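PDB 4AKX: EXOU from Pseudomonas aeruginosa, which probably acts as a patatin-like phospholipase toxin delivered by the type III secretion system, and forms a complex with its chaperone SpcU. Local coordinates for residues N600-L611 / Q622-S632. Residues are numbered along the deposited sequence; the frame is centred on the assembly and turned at random.
Sequences NVALLRRAEEQL and QALNDIVDNYS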
loop_
_atom_site.group_PDB
_atom_site.type_symbol
_atom_site.label_atom_id
_atom_site.label_comp_id
_atom_site.label_asym_id
_atom_site.label_seq_id
_atom_site.Cartn_x
_atom_site.Cartn_y
_atom_site.Cartn_z
ATOM N N ASN B 600 5.926 4.904 -13.702
ATOM C CA ASN B 600 7.227 5.477 -13.968
ATOM C C ASN B 600 7.416 6.856 -13.405
ATOM O O ASN B 600 8.453 7.127 -12.834
ATOM C CB ASN B 600 7.551 5.467 -15.443
ATOM C CG ASN B 600 8.328 4.249 -15.849
ATOM O OD1 ASN B 600 8.836 3.500 -15.019
ATOM N ND2 ASN B 600 8.425 4.039 -17.134
ATOM N N VAL B 601 6.428 7.732 -13.536
ATOM C CA VAL B 601 6.565 9.081 -12.951
ATOM C C VAL B 601 6.769 9.064 -11.436
ATOM O O VAL B 601 7.486 9.909 -10.892
ATOM C CB VAL B 601 5.374 9.987 -13.236
ATOM C CG1 VAL B 601 5.603 11.329 -12.596
ATOM C CG2 VAL B 601 5.211 10.163 -14.718
ATOM N N ALA B 602 6.115 8.121 -10.760
ATOM C CA ALA B 602 6.199 8.036 -9.314
ATOM C C ALA B 602 7.637 7.751 -8.932
ATOM O O ALA B 602 8.179 8.366 -8.016
ATOM C CB ALA B 602 5.282 6.954 -8.784
ATOM N N LEU B 603 8.272 6.863 -9.689
ATOM C CA LEU B 603 9.616 6.419 -9.378
ATOM C C LEU B 603 10.584 7.587 -9.435
ATOM O O LEU B 603 11.487 7.721 -8.585
ATOM C CB LEU B 603 10.058 5.351 -10.367
ATOM C CG LEU B 603 11.366 4.630 -10.105
ATOM C CD1 LEU B 603 11.196 3.753 -8.892
ATOM C CD2 LEU B 603 11.692 3.734 -11.282
ATOM N N LEU B 604 10.405 8.436 -10.436
ATOM C CA LEU B 604 11.375 9.482 -10.658
ATOM C C LEU B 604 11.099 10.657 -9.753
ATOM O O LEU B 604 12.025 11.332 -9.317
ATOM C CB LEU B 604 11.383 9.927 -12.116
ATOM C CG LEU B 604 11.385 8.856 -13.199
ATOM C CD1 LEU B 604 10.491 9.358 -14.312
ATOM C CD2 LEU B 604 12.791 8.622 -13.719
ATOM N N ARG B 605 9.820 10.918 -9.486
ATOM C CA ARG B 605 9.471 11.983 -8.571
ATOM C C ARG B 605 10.097 11.633 -7.211
ATOM O O ARG B 605 10.341 12.500 -6.363
ATOM C CB ARG B 605 7.961 12.147 -8.485
ATOM C CG ARG B 605 7.400 13.382 -9.179
ATOM C CD ARG B 605 7.245 14.544 -8.192
ATOM N NE ARG B 605 5.949 15.249 -8.303
ATOM C CZ ARG B 605 5.627 16.356 -7.618
ATOM N NH1 ARG B 605 6.496 16.900 -6.767
ATOM N NH2 ARG B 605 4.437 16.925 -7.783
ATOM N N ARG B 606 10.439 10.363 -7.052
ATOM C CA ARG B 606 11.031 9.900 -5.812
ATOM C C ARG B 606 12.539 10.013 -5.881
ATOM O O ARG B 606 13.191 10.302 -4.889
ATOM C CB ARG B 606 10.635 8.457 -5.563
ATOM C CG ARG B 606 11.315 7.803 -4.383
ATOM C CD ARG B 606 10.785 6.390 -4.211
ATOM N NE ARG B 606 11.599 5.618 -3.281
ATOM C CZ ARG B 606 12.826 5.167 -3.533
ATOM N NH1 ARG B 606 13.430 5.414 -4.694
ATOM N NH2 ARG B 606 13.442 4.441 -2.621
ATOM N N ALA B 607 13.097 9.742 -7.053
ATOM C CA ALA B 607 14.526 9.879 -7.242
ATOM C C ALA B 607 14.890 11.337 -7.034
ATOM O O ALA B 607 15.909 11.650 -6.446
ATOM C CB ALA B 607 14.936 9.395 -8.621
ATOM N N GLU B 608 14.008 12.232 -7.443
ATOM C CA GLU B 608 14.228 13.655 -7.265
ATOM C C GLU B 608 14.363 13.965 -5.784
ATOM O O GLU B 608 15.190 14.780 -5.382
ATOM C CB GLU B 608 13.041 14.422 -7.849
ATOM C CG GLU B 608 13.359 15.767 -8.483
ATOM C CD GLU B 608 12.125 16.426 -9.127
ATOM O OE1 GLU B 608 11.104 15.748 -9.329
ATOM O OE2 GLU B 608 12.158 17.647 -9.412
ATOM N N GLU B 609 13.538 13.299 -4.981
ATOM C CA GLU B 609 13.447 13.542 -3.540
ATOM C C GLU B 609 14.744 13.095 -2.902
ATOM O O GLU B 609 15.330 13.825 -2.087
ATOM C CB GLU B 609 12.269 12.730 -2.957
ATOM C CG GLU B 609 11.866 13.039 -1.524
ATOM C CD GLU B 609 11.739 14.530 -1.254
ATOM O OE1 GLU B 609 12.172 15.309 -2.144
ATOM O OE2 GLU B 609 11.227 14.924 -0.159
ATOM N N GLN B 610 15.172 11.880 -3.264
ATOM C CA GLN B 610 16.455 11.325 -2.844
ATOM C C GLN B 610 17.612 12.275 -3.119
ATOM O O GLN B 610 18.404 12.603 -2.221
ATOM C CB GLN B 610 16.709 10.005 -3.548
ATOM C CG GLN B 610 16.572 8.823 -2.614
ATOM C CD GLN B 610 16.237 7.549 -3.336
ATOM O OE1 GLN B 610 16.238 7.486 -4.562
ATOM N NE2 GLN B 610 15.952 6.520 -2.577
ATOM N N LEU B 611 17.671 12.732 -4.362
ATOM C CA LEU B 611 18.685 13.651 -4.831
ATOM C C LEU B 611 18.641 14.957 -4.095
ATOM O O LEU B 611 19.669 15.410 -3.641
ATOM C CB LEU B 611 18.501 13.920 -6.318
ATOM C CG LEU B 611 18.784 12.795 -7.311
ATOM C CD1 LEU B 611 18.503 13.318 -8.708
ATOM C CD2 LEU B 611 20.208 12.237 -7.218
ATOM N N GLN B 622 22.824 5.714 -4.583
ATOM C CA GLN B 622 21.648 4.912 -4.267
ATOM C C GLN B 622 20.455 5.412 -5.020
ATOM O O GLN B 622 19.546 4.646 -5.352
ATOM C CB GLN B 622 21.334 4.956 -2.783
ATOM C CG GLN B 622 20.473 3.790 -2.319
ATOM C CD GLN B 622 21.055 2.450 -2.733
ATOM O OE1 GLN B 622 20.398 1.650 -3.400
ATOM N NE2 GLN B 622 22.305 2.209 -2.358
ATOM N N ALA B 623 20.453 6.713 -5.277
ATOM C CA ALA B 623 19.389 7.325 -6.035
ATOM C C ALA B 623 19.307 6.610 -7.347
ATOM O O ALA B 623 18.300 5.994 -7.664
ATOM C CB ALA B 623 19.687 8.788 -6.258
ATOM N N LEU B 624 20.424 6.626 -8.062
ATOM C CA LEU B 624 20.535 6.052 -9.388
ATOM C C LEU B 624 20.250 4.559 -9.399
ATOM O O LEU B 624 19.614 4.056 -10.324
ATOM C CB LEU B 624 21.929 6.331 -9.959
ATOM C CG LEU B 624 22.493 7.764 -9.789
ATOM C CD1 LEU B 624 23.999 7.758 -9.589
ATOM C CD2 LEU B 624 22.135 8.664 -10.961
ATOM N N ASN B 625 20.688 3.837 -8.380
ATOM C CA ASN B 625 20.400 2.411 -8.379
ATOM C C ASN B 625 18.910 2.174 -8.277
ATOM O O ASN B 625 18.381 1.262 -8.952
ATOM C CB ASN B 625 21.114 1.671 -7.267
ATOM C CG ASN B 625 22.601 1.839 -7.327
ATOM O OD1 ASN B 625 23.244 1.452 -8.301
ATOM N ND2 ASN B 625 23.167 2.424 -6.272
ATOM N N ASP B 626 18.218 2.995 -7.462
ATOM C CA ASP B 626 16.763 2.825 -7.315
ATOM C C ASP B 626 16.103 2.823 -8.700
ATOM O O ASP B 626 15.336 1.908 -9.039
ATOM C CB ASP B 626 16.156 3.865 -6.382
ATOM C CG ASP B 626 16.314 3.493 -4.886
ATOM O OD1 ASP B 626 16.995 2.481 -4.554
ATOM O OD2 ASP B 626 15.750 4.222 -4.034
ATOM N N ILE B 627 16.543 3.766 -9.526
ATOM C CA ILE B 627 16.218 3.833 -10.944
ATOM C C ILE B 627 16.640 2.635 -11.816
ATOM O O ILE B 627 15.822 2.077 -12.536
ATOM C CB ILE B 627 16.769 5.130 -11.529
ATOM C CG1 ILE B 627 16.032 6.286 -10.895
ATOM C CG2 ILE B 627 16.591 5.187 -13.034
ATOM C CD1 ILE B 627 16.476 7.628 -11.410
ATOM N N VAL B 628 17.910 2.263 -11.803
ATOM C CA VAL B 628 18.300 1.070 -12.547
ATOM C C VAL B 628 17.423 -0.122 -12.157
ATOM O O VAL B 628 16.978 -0.863 -13.015
ATOM C CB VAL B 628 19.783 0.722 -12.345
ATOM C CG1 VAL B 628 20.063 -0.722 -12.722
ATOM C CG2 VAL B 628 20.656 1.668 -13.150
ATOM N N ASP B 629 17.144 -0.286 -10.870
ATOM C CA ASP B 629 16.566 -1.541 -10.403
ATOM C C ASP B 629 15.078 -1.643 -10.667
ATOM O O ASP B 629 14.515 -2.736 -10.609
ATOM C CB ASP B 629 16.853 -1.762 -8.912
ATOM C CG ASP B 629 18.306 -2.158 -8.642
ATOM O OD1 ASP B 629 19.163 -1.906 -9.522
ATOM O OD2 ASP B 629 18.593 -2.710 -7.544
ATOM N N ASN B 630 14.446 -0.512 -10.986
ATOM C CA ASN B 630 12.983 -0.391 -10.866
ATOM C C ASN B 630 12.248 0.350 -11.975
ATOM O O ASN B 630 11.049 0.618 -11.861
ATOM C CB ASN B 630 12.626 0.251 -9.532
ATOM C CG ASN B 630 12.950 -0.635 -8.371
ATOM O OD1 ASN B 630 12.186 -1.561 -8.048
ATOM N ND2 ASN B 630 14.106 -0.393 -7.749
ATOM N N TYR B 631 12.965 0.692 -13.032
ATOM C CA TYR B 631 12.405 1.447 -14.134
ATOM C C TYR B 631 12.043 0.439 -15.179
ATOM O O TYR B 631 12.900 -0.337 -15.608
ATOM C CB TYR B 631 13.472 2.379 -14.686
ATOM C CG TYR B 631 13.007 3.407 -15.689
ATOM C CD1 TYR B 631 12.909 3.106 -17.047
ATOM C CD2 TYR B 631 12.768 4.710 -15.299
ATOM C CE1 TYR B 631 12.518 4.068 -17.970
ATOM C CE2 TYR B 631 12.372 5.675 -16.208
ATOM C CZ TYR B 631 12.247 5.355 -17.536
ATOM O OH TYR B 631 11.875 6.346 -18.426
ATOM N N SER B 632 10.769 0.426 -15.576
ATOM C CA SER B 632 10.305 -0.466 -16.646
ATOM C C SER B 632 10.298 0.261 -17.991
ATOM O O SER B 632 9.558 1.230 -18.176
ATOM C CB SER B 632 8.907 -1.019 -16.325
ATOM O OG SER B 632 8.852 -1.549 -15.005
#
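Asp-626 OD2 takes three donors from the facing helix: Arg-606 NH1, Arg-606 NH2 and Gln-610 NE2, the last at 2.7 Å. Helices 598-613 and 617-630 form an antiparallel helical hairpin in the C-terminal region of the toxin, the axes of their segments 600-611 and 622-630 coming within 9.3 Å at 167°. Arg-606, with CG anti to the backbone N (chi1 173°) and its chain extended to NE, reaches across end-on; OD2 lies almost in the guanidinium plane, whereas NH1 meets it on the anti side, tilted from the carboxylate plane, and NH2 from above that plane. This salt bridge, with Gln-610 adding a straighter bond on the anti side, also tilted out of the carboxylate plane, would probably favour the charged carboxylate. Arg-606 NH2 also bonds Val-49 O of an SpcU chain, so this polar face of the hairpin is part of the chaperone interface.

Beside this cluster the seam turns apolar. Ala-607 and Ala-623 bring the backbones within 5.6 Å, CA to CA; Ala-607 CB meets Ile-627 CD1 at 3.6 Å, while Leu-611 CD2 covers Ala-623 CB. Further along, Leu-603 lays CD1 on Asn-630 CB, and Leu-604 CD2 touches the edge of the Tyr-631 ring at CE2. Helix 561-591 backs this side, with Ile-587 on Ile-627. At the far end the amide of Asn-600 lies over one face of that ring, the planes 20° apart, and its ND2 donates to Ser-632 O at 3.2 Å.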